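Local coordinates for protein ornithine carbamoyltransferase, anabolic (PDB 3TPF) that catalyses the transfer of the carbamoyl group from carbamoyl phosphate to L-ornithine, giving L-citrulline and phosphate in arginine biosynthesis, at residues 126-131 and 156-161; 256-261 and 280-285. All coordinates share one frame; numbering follows the deposited sequence.

Contact 1 and contact 2 come in series along the chain: 126-131 with 156-161, then 256-261 with 280-285. Their centres are about 14 Å apart. Contact 1 joins helix 126-138 to helix 157-169 near the centre of the chain, between the two domains. Contact 2 lies in the ornithine-binding domain, between strand 257-260, outermost in the five-stranded parallel sheet within this chain, and helix 279-302. Q128 of contact 1 connects them: its side-chain amide makes a weak hydrogen bond to E285 and packs on C261. Residues predicted to bind carbamoyl phosphate occur in both contacts, and N157 is predicted to bind ornithine. Helix 126-138 packs on helix 279-302, and C261 lies where the domains meet.

Contact 1 (126-131 and 156-161); sequences PTQVLG and NNMCNS
The interdomain cleft of the carbamoyltransferase fold holds this contact, where P126, Q128 and V129 meet M158 and S161. P126, T127 and Q128 belong to the HPTQ sequence that begins at H125 and is predicted to bind carbamoyl phosphate. N157 is a predicted ornithine ligand. The two helices begin here, and their axes come within 9.4 Å at a crossing angle of -60°.

No hydrogen bond joins the segments; the touching is by van der Waals contact. M158 is modelled as selenomethionine. Turns about CB-CG and CG-SE (both -62°) bring its end nearer helix 126-138. The M158 SE atom lies 3.5 Å from Q128 CG, and the Q128 and M158 chains meet at a slant. With CG anti to the backbone N (chi1 -177°), Q128 presents CG to the selenium. The bend at chi2 then turns the terminal amide toward C261 and E285.

V129 works through one branch. Its CG2 methyl reaches S161 CB at 3.6 Å, and lies 4.3 Å from M158 CE. S161 OG packs 3.9 Å from P126 N, which has no hydrogen to donate; OG is hydrogen-bonded to H125 N instead. This bond ties the residue just before helix 126-138 to S161 of helix 157-169.

N156 is the N-cap of its helix. Its OD1 accepts from C159 N at 3.0 Å, with the donor nearly in line with the carbonyl. N157 ND2 bonds to S121 O, and N160 ND2 to L123 O, so this helix also holds the chain leading into helix 126-138.

F151 of strand 148-152 packs on N156, M158 and C159. V129 also packs on W162 and T165, further along helix 157-169. On helix 279-302, R289 touches T127 and Q128, and V292 touches L130.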
ATOM      1  N   PRO B 126      -7.736  17.284 -15.111  1.00 39.36           N
ATOM      2  CA  PRO B 126      -6.676  18.263 -15.431  1.00 38.62           C
ATOM      3  C   PRO B 126      -5.264  17.802 -15.402  1.00 36.79           C
ATOM      4  O   PRO B 126      -4.479  18.328 -16.190  1.00 41.42           O
ATOM      5  CB  PRO B 126      -6.825  19.305 -14.338  1.00 38.92           C
ATOM      6  CG  PRO B 126      -7.410  18.535 -13.201  1.00 39.26           C
ATOM      7  CD  PRO B 126      -8.406  17.620 -13.854  1.00 39.26           C
ATOM      8  N   THR B 127      -4.869  16.934 -14.508  1.00 35.25           N
ATOM      9  CA  THR B 127      -3.428  16.499 -14.520  1.00 36.23           C
ATOM     10  C   THR B 127      -3.101  15.776 -15.863  1.00 36.66           C
ATOM     11  O   THR B 127      -2.029  15.944 -16.457  1.00 36.42           O
ATOM     12  CB  THR B 127      -3.024  15.593 -13.370  1.00 35.41           C
ATOM     13  OG1 THR B 127      -3.903  14.451 -13.359  1.00 38.49           O
ATOM     14  CG2 THR B 127      -3.084  16.303 -12.056  1.00 34.29           C
ATOM     15  N   GLN B 128      -4.103  15.119 -16.425  1.00 36.53           N
ATOM     16  CA  GLN B 128      -3.924  14.484 -17.724  1.00 37.85           C
ATOM     17  C   GLN B 128      -3.688  15.520 -18.850  1.00 36.33           C
ATOM     18  O   GLN B 128      -2.805  15.397 -19.710  1.00 33.77           O
ATOM     19  CB  GLN B 128      -5.130  13.581 -18.037  1.00 41.62           C
ATOM     20  CG  GLN B 128      -4.967  12.836 -19.336  1.00 46.75           C
ATOM     21  CD  GLN B 128      -3.806  11.792 -19.362  1.00 50.54           C
ATOM     22  OE1 GLN B 128      -3.524  11.134 -18.347  1.00 55.23           O
ATOM     23  NE2 GLN B 128      -3.182  11.597 -20.561  1.00 50.29           N
ATOM     24  N   VAL B 129      -4.545  16.525 -18.865  1.00 35.64           N
ATOM     25  CA  VAL B 129      -4.407  17.556 -19.889  1.00 35.06           C
ATOM     26  C   VAL B 129      -3.092  18.220 -19.719  1.00 34.34           C
ATOM     27  O   VAL B 129      -2.447  18.495 -20.698  1.00 35.34           O
ATOM     28  CB  VAL B 129      -5.560  18.473 -19.846  1.00 35.83           C
ATOM     29  CG1 VAL B 129      -5.276  19.731 -20.622  1.00 37.42           C
ATOM     30  CG2 VAL B 129      -6.803  17.698 -20.278  1.00 36.70           C
ATOM     31  N   LEU B 130      -2.603  18.398 -18.502  1.00 33.57           N
ATOM     32  CA  LEU B 130      -1.270  19.052 -18.379  1.00 34.16           C
ATOM     33  C   LEU B 130      -0.239  18.200 -19.042  1.00 34.49           C
ATOM     34  O   LEU B 130       0.688  18.686 -19.677  1.00 36.36           O
ATOM     35  CB  LEU B 130      -0.855  19.253 -16.943  1.00 33.19           C
ATOM     36  CG  LEU B 130      -1.309  20.493 -16.224  1.00 33.85           C
ATOM     37  CD1 LEU B 130      -0.873  20.377 -14.829  1.00 32.79           C
ATOM     38  CD2 LEU B 130      -0.760  21.749 -16.804  1.00 35.28           C
ATOM     39  N   GLY B 131      -0.377  16.891 -18.885  1.00 34.02           N
ATOM     40  CA  GLY B 131       0.628  15.952 -19.463  1.00 34.64           C
ATOM     41  C   GLY B 131       0.604  15.843 -20.988  1.00 36.32           C
ATOM     42  O   GLY B 131       1.620  15.818 -21.666  1.00 37.21           O
ATOM     43  N   ASN B 156     -17.080  13.652 -22.180  1.00 60.85           N
ATOM     44  CA  ASN B 156     -16.628  13.214 -20.860  1.00 60.07           C
ATOM     45  C   ASN B 156     -15.714  14.254 -20.171  1.00 55.81           C
ATOM     46  O   ASN B 156     -15.554  15.377 -20.657  1.00 55.56           O
ATOM     47  CB  ASN B 156     -15.883  11.880 -20.981  1.00 61.16           C
ATOM     48  CG  ASN B 156     -14.586  12.005 -21.748  1.00 60.09           C
ATOM     49  OD1 ASN B 156     -14.228  13.082 -22.173  1.00 62.76           O
ATOM     50  ND2 ASN B 156     -13.902  10.917 -21.948  1.00 60.02           N
ATOM     51  N   ASN B 157     -15.151  13.875 -19.040  1.00 53.47           N
ATOM     52  CA  ASN B 157     -14.178  14.753 -18.313  1.00 52.36           C
ATOM     53  C   ASN B 157     -13.011  15.269 -19.160  1.00 50.05           C
ATOM     54  O   ASN B 157     -12.656  16.435 -19.102  1.00 48.46           O
ATOM     55  CB  ASN B 157     -13.609  14.079 -17.035  1.00 50.47           C
ATOM     56  CG  ASN B 157     -13.003  12.730 -17.297  1.00 49.50           C
ATOM     57  OD1 ASN B 157     -12.789  12.328 -18.457  1.00 52.03           O
ATOM     58  ND2 ASN B 157     -12.757  12.001 -16.224  1.00 47.93           N
HETATM   59  N   MSE B 158     -12.438  14.377 -19.952  1.00 51.83           N
HETATM   60  CA  MSE B 158     -11.269  14.700 -20.825  1.00 52.03           C
HETATM   61  C   MSE B 158     -11.610  15.782 -21.842  1.00 52.69           C
HETATM   62  O   MSE B 158     -10.801  16.691 -22.135  1.00 53.47           O
HETATM   63  CB  MSE B 158     -10.830  13.478 -21.624  1.00 55.44           C
HETATM   64  CG  MSE B 158      -9.854  12.637 -20.849  1.00 57.64           C
HETATM   65 SE   MSE B 158      -8.206  13.616 -20.427  1.00 71.09          SE
HETATM   66  CE  MSE B 158      -7.530  13.996 -22.260  1.00 61.16           C
ATOM     67  N   CYS B 159     -12.830  15.703 -22.358  1.00 51.76           N
ATOM     68  CA  CYS B 159     -13.350  16.671 -23.312  1.00 53.03           C
ATOM     69  C   CYS B 159     -13.482  18.030 -22.679  1.00 52.36           C
ATOM     70  O   CYS B 159     -13.076  19.053 -23.233  1.00 52.88           O
ATOM     71  CB  CYS B 159     -14.735  16.208 -23.816  1.00 56.05           C
ATOM     72  SG  CYS B 159     -15.522  17.371 -24.906  1.00 57.72           S
ATOM     73  N   ASN B 160     -14.104  18.027 -21.508  1.00 51.60           N
ATOM     74  CA  ASN B 160     -14.278  19.229 -20.733  1.00 50.75           C
ATOM     75  C   ASN B 160     -12.929  19.926 -20.487  1.00 48.20           C
ATOM     76  O   ASN B 160     -12.763  21.115 -20.705  1.00 48.22           O
ATOM     77  CB  ASN B 160     -14.840  18.896 -19.374  1.00 50.40           C
ATOM     78  CG  ASN B 160     -16.230  18.415 -19.417  1.00 52.91           C
ATOM     79  OD1 ASN B 160     -17.036  18.819 -20.252  1.00 56.73           O
ATOM     80  ND2 ASN B 160     -16.560  17.607 -18.436  1.00 53.13           N
ATOM     81  N   SER B 161     -11.982  19.165 -20.004  1.00 44.92           N
ATOM     82  CA  SER B 161     -10.727  19.735 -19.633  1.00 43.78           C
ATOM     83  C   SER B 161      -9.946  20.181 -20.853  1.00 44.57           C
ATOM     84  O   SER B 161      -9.253  21.224 -20.803  1.00 43.98           O
ATOM     85  CB  SER B 161      -9.916  18.749 -18.833  1.00 43.35           C
ATOM     86  OG  SER B 161     -10.518  18.513 -17.581  1.00 43.90           O
TER

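Contact 2 (256-261 and 280-285)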
ATOM      1  N   ALA B 256       1.118  14.607 -37.973  1.00 56.23           N
ATOM      2  CA  ALA B 256       0.264  14.895 -36.795  1.00 53.67           C
ATOM      3  C   ALA B 256       0.386  13.751 -35.808  1.00 51.25           C
ATOM      4  O   ALA B 256       0.466  12.591 -36.238  1.00 52.56           O
ATOM      5  CB  ALA B 256      -1.200  15.085 -37.211  1.00 54.36           C
ATOM      6  N   ILE B 257       0.455  14.076 -34.527  1.00 48.36           N
ATOM      7  CA  ILE B 257       0.570  13.081 -33.455  1.00 45.88           C
ATOM      8  C   ILE B 257      -0.784  12.695 -32.910  1.00 45.35           C
ATOM      9  O   ILE B 257      -1.732  13.505 -32.938  1.00 46.96           O
ATOM     10  CB  ILE B 257       1.439  13.530 -32.275  1.00 43.69           C
ATOM     11  CG1 ILE B 257       0.904  14.801 -31.638  1.00 43.11           C
ATOM     12  CG2 ILE B 257       2.848  13.783 -32.712  1.00 44.26           C
ATOM     13  CD1 ILE B 257       1.625  15.129 -30.334  1.00 41.38           C
ATOM     14  N   LEU B 258      -0.899  11.441 -32.480  1.00 44.20           N
ATOM     15  CA  LEU B 258      -2.136  10.907 -31.906  1.00 43.64           C
ATOM     16  C   LEU B 258      -1.931  10.738 -30.387  1.00 41.80           C
ATOM     17  O   LEU B 258      -1.019  10.064 -29.955  1.00 41.53           O
ATOM     18  CB  LEU B 258      -2.504   9.562 -32.531  1.00 44.58           C
ATOM     19  CG  LEU B 258      -3.663   8.794 -31.850  1.00 44.23           C
ATOM     20  CD1 LEU B 258      -4.936   9.603 -31.974  1.00 45.08           C
ATOM     21  CD2 LEU B 258      -3.770   7.399 -32.415  1.00 45.09           C
ATOM     22  N   LEU B 259      -2.773  11.353 -29.599  1.00 41.58           N
ATOM     23  CA  LEU B 259      -2.711  11.237 -28.155  1.00 40.74           C
ATOM     24  C   LEU B 259      -3.928  10.474 -27.624  1.00 41.94           C
ATOM     25  O   LEU B 259      -5.014  10.593 -28.175  1.00 44.61           O
ATOM     26  CB  LEU B 259      -2.693  12.597 -27.475  1.00 40.27           C
ATOM     27  CG  LEU B 259      -1.465  13.469 -27.640  1.00 40.49           C
ATOM     28  CD1 LEU B 259      -1.648  14.728 -26.845  1.00 38.74           C
ATOM     29  CD2 LEU B 259      -0.204  12.653 -27.178  1.00 39.73           C
ATOM     30  N   HIS B 260      -3.691   9.625 -26.631  1.00 41.96           N
ATOM     31  CA  HIS B 260      -4.689   8.825 -25.954  1.00 44.19           C
ATOM     32  C   HIS B 260      -4.264   8.679 -24.507  1.00 44.40           C
ATOM     33  O   HIS B 260      -3.135   8.335 -24.238  1.00 46.32           O
ATOM     34  CB  HIS B 260      -4.763   7.440 -26.568  1.00 45.75           C
ATOM     35  CG  HIS B 260      -5.988   6.663 -26.180  1.00 47.81           C
ATOM     36  ND1 HIS B 260      -6.380   6.481 -24.871  1.00 47.98           N
ATOM     37  CD2 HIS B 260      -6.887   5.978 -26.940  1.00 50.07           C
ATOM     38  CE1 HIS B 260      -7.482   5.746 -24.852  1.00 49.18           C
ATOM     39  NE2 HIS B 260      -7.805   5.418 -26.092  1.00 49.91           N
ATOM     40  N   CYS B 261      -5.163   8.928 -23.566  1.00 48.03           N
ATOM     41  CA  CYS B 261      -4.789   8.934 -22.115  1.00 47.71           C
ATOM     42  C   CYS B 261      -4.645   7.543 -21.581  1.00 46.90           C
ATOM     43  O   CYS B 261      -3.940   7.330 -20.612  1.00 49.03           O
ATOM     44  CB  CYS B 261      -5.754   9.691 -21.210  1.00 49.53           C
ATOM     45  SG  CYS B 261      -7.466   9.100 -21.344  1.00 70.24           S
ATOM     46  N   ASP B 280       5.298   5.467 -29.744  1.00 42.35           N
ATOM     47  CA  ASP B 280       6.309   6.301 -29.104  1.00 42.35           C
ATOM     48  C   ASP B 280       5.704   7.492 -28.406  1.00 40.82           C
ATOM     49  O   ASP B 280       6.063   7.805 -27.255  1.00 41.05           O
ATOM     50  CB  ASP B 280       7.367   6.816 -30.061  1.00 44.70           C
ATOM     51  CG  ASP B 280       8.264   5.724 -30.598  1.00 47.44           C
ATOM     52  OD1 ASP B 280       8.587   4.764 -29.899  1.00 48.21           O
ATOM     53  OD2 ASP B 280       8.666   5.794 -31.768  1.00 50.76           O
ATOM     54  N   VAL B 281       4.819   8.197 -29.092  1.00 40.48           N
ATOM     55  CA  VAL B 281       4.255   9.424 -28.529  1.00 39.10           C
ATOM     56  C   VAL B 281       3.268   9.102 -27.455  1.00 37.54           C
ATOM     57  O   VAL B 281       3.166   9.805 -26.470  1.00 36.05           O
ATOM     58  CB  VAL B 281       3.665  10.420 -29.582  1.00 39.92           C
ATOM     59  CG1 VAL B 281       2.254   9.988 -30.051  1.00 40.22           C
ATOM     60  CG2 VAL B 281       3.621  11.804 -28.983  1.00 38.69           C
ATOM     61  N   ILE B 282       2.466   8.077 -27.681  1.00 38.65           N
ATOM     62  CA  ILE B 282       1.398   7.743 -26.751  1.00 38.30           C
ATOM     63  C   ILE B 282       2.035   7.349 -25.410  1.00 38.01           C
ATOM     64  O   ILE B 282       1.526   7.711 -24.336  1.00 38.11           O
ATOM     65  CB  ILE B 282       0.490   6.619 -27.256  1.00 39.15           C
ATOM     66  CG1 ILE B 282      -0.371   7.148 -28.411  1.00 40.67           C
ATOM     67  CG2 ILE B 282      -0.420   6.106 -26.134  1.00 37.93           C
ATOM     68  CD1 ILE B 282      -1.227   6.086 -29.109  1.00 41.89           C
ATOM     69  N   PHE B 283       3.103   6.605 -25.458  1.00 39.42           N
ATOM     70  CA  PHE B 283       3.666   6.130 -24.212  1.00 41.30           C
ATOM     71  C   PHE B 283       4.564   7.163 -23.575  1.00 41.79           C
ATOM     72  O   PHE B 283       4.810   7.062 -22.398  1.00 41.44           O
ATOM     73  CB  PHE B 283       4.392   4.741 -24.343  1.00 43.55           C
ATOM     74  CG  PHE B 283       3.453   3.608 -24.599  1.00 45.16           C
ATOM     75  CD1 PHE B 283       2.526   3.240 -23.662  1.00 45.31           C
ATOM     76  CD2 PHE B 283       3.429   2.977 -25.820  1.00 48.72           C
ATOM     77  CE1 PHE B 283       1.586   2.241 -23.905  1.00 47.53           C
ATOM     78  CE2 PHE B 283       2.525   1.950 -26.070  1.00 50.54           C
ATOM     79  CZ  PHE B 283       1.603   1.577 -25.102  1.00 49.91           C
ATOM     80  N   GLU B 284       5.118   8.095 -24.343  1.00 43.68           N
ATOM     81  CA  GLU B 284       5.807   9.200 -23.720  1.00 45.24           C
ATOM     82  C   GLU B 284       4.732  10.032 -22.953  1.00 42.16           C
ATOM     83  O   GLU B 284       4.925  10.491 -21.819  1.00 38.86           O
ATOM     84  CB  GLU B 284       6.559  10.041 -24.745  1.00 52.49           C
ATOM     85  CG  GLU B 284       8.077   9.825 -24.777  1.00 62.16           C
ATOM     86  CD  GLU B 284       8.769  10.069 -23.398  1.00 72.36           C
ATOM     87  OE1 GLU B 284       9.744   9.322 -23.045  1.00 80.53           O
ATOM     88  OE2 GLU B 284       8.360  11.023 -22.648  1.00 77.88           O
ATOM     89  N   GLU B 285       3.572  10.146 -23.584  1.00 40.68           N
ATOM     90  CA  GLU B 285       2.457  10.881 -23.032  1.00 39.63           C
ATOM     91  C   GLU B 285       2.235  10.294 -21.639  1.00 38.96           C
ATOM     92  O   GLU B 285       2.254  11.015 -20.685  1.00 37.62           O
ATOM     93  CB  GLU B 285       1.187  10.763 -23.903  1.00 40.41           C
ATOM     94  CG  GLU B 285      -0.075  11.480 -23.379  1.00 39.09           C
ATOM     95  CD  GLU B 285      -1.402  11.125 -24.108  1.00 39.14           C
ATOM     96  OE1 GLU B 285      -1.275  10.354 -25.081  1.00 39.47           O
ATOM     97  OE2 GLU B 285      -2.529  11.625 -23.699  1.00 37.12           O
TER
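V281 and I282 supply most of the apolar packing on strand 257-260. V281 CG2 lies 4.1 Å from I257 CD1, and these two side chains cross at about a right angle. The same methyl is 4.3 Å from L259 CD2. I282 sets its CD1 4.4 Å from L258 CD2. The carbonyl of L258 points toward the helix, and both V281 CG1 (3.3 Å) and I282 CG1 (3.4 Å) lie against its oxygen.

The strand is an outermost one, within this chain, of the five-stranded parallel sheet of the Rossmann-like ornithine-binding domain. Its backbone pairs with strand 217-220. Strand and helix axes come within 7.5 Å at 40°. W139 lies against both I257 and V281, while F275 of helix 272-277 packs on I282.

One hydrogen bond crosses the contact. H260 N donates to E285 OE1 at 3.0 Å, with an N-H...O angle of 144°, and meets the syn lone pair. The glutamate chain is extended (chi2 -168°), which carries the carboxylate from the helix to the strand. It slants past L259. H260 O, also an acceptor, lies 2.9 Å from E285 OE1 without a hydrogen bond. The D132 carboxylate is close to E285 OE2 and may favour protonation of the pair. H260 NE2 is hydrogen-bonded to E269 OE2, and ND1 to L262 N. Next along the chain, C261, predicted to bind carbamoyl phosphate, packs on D221.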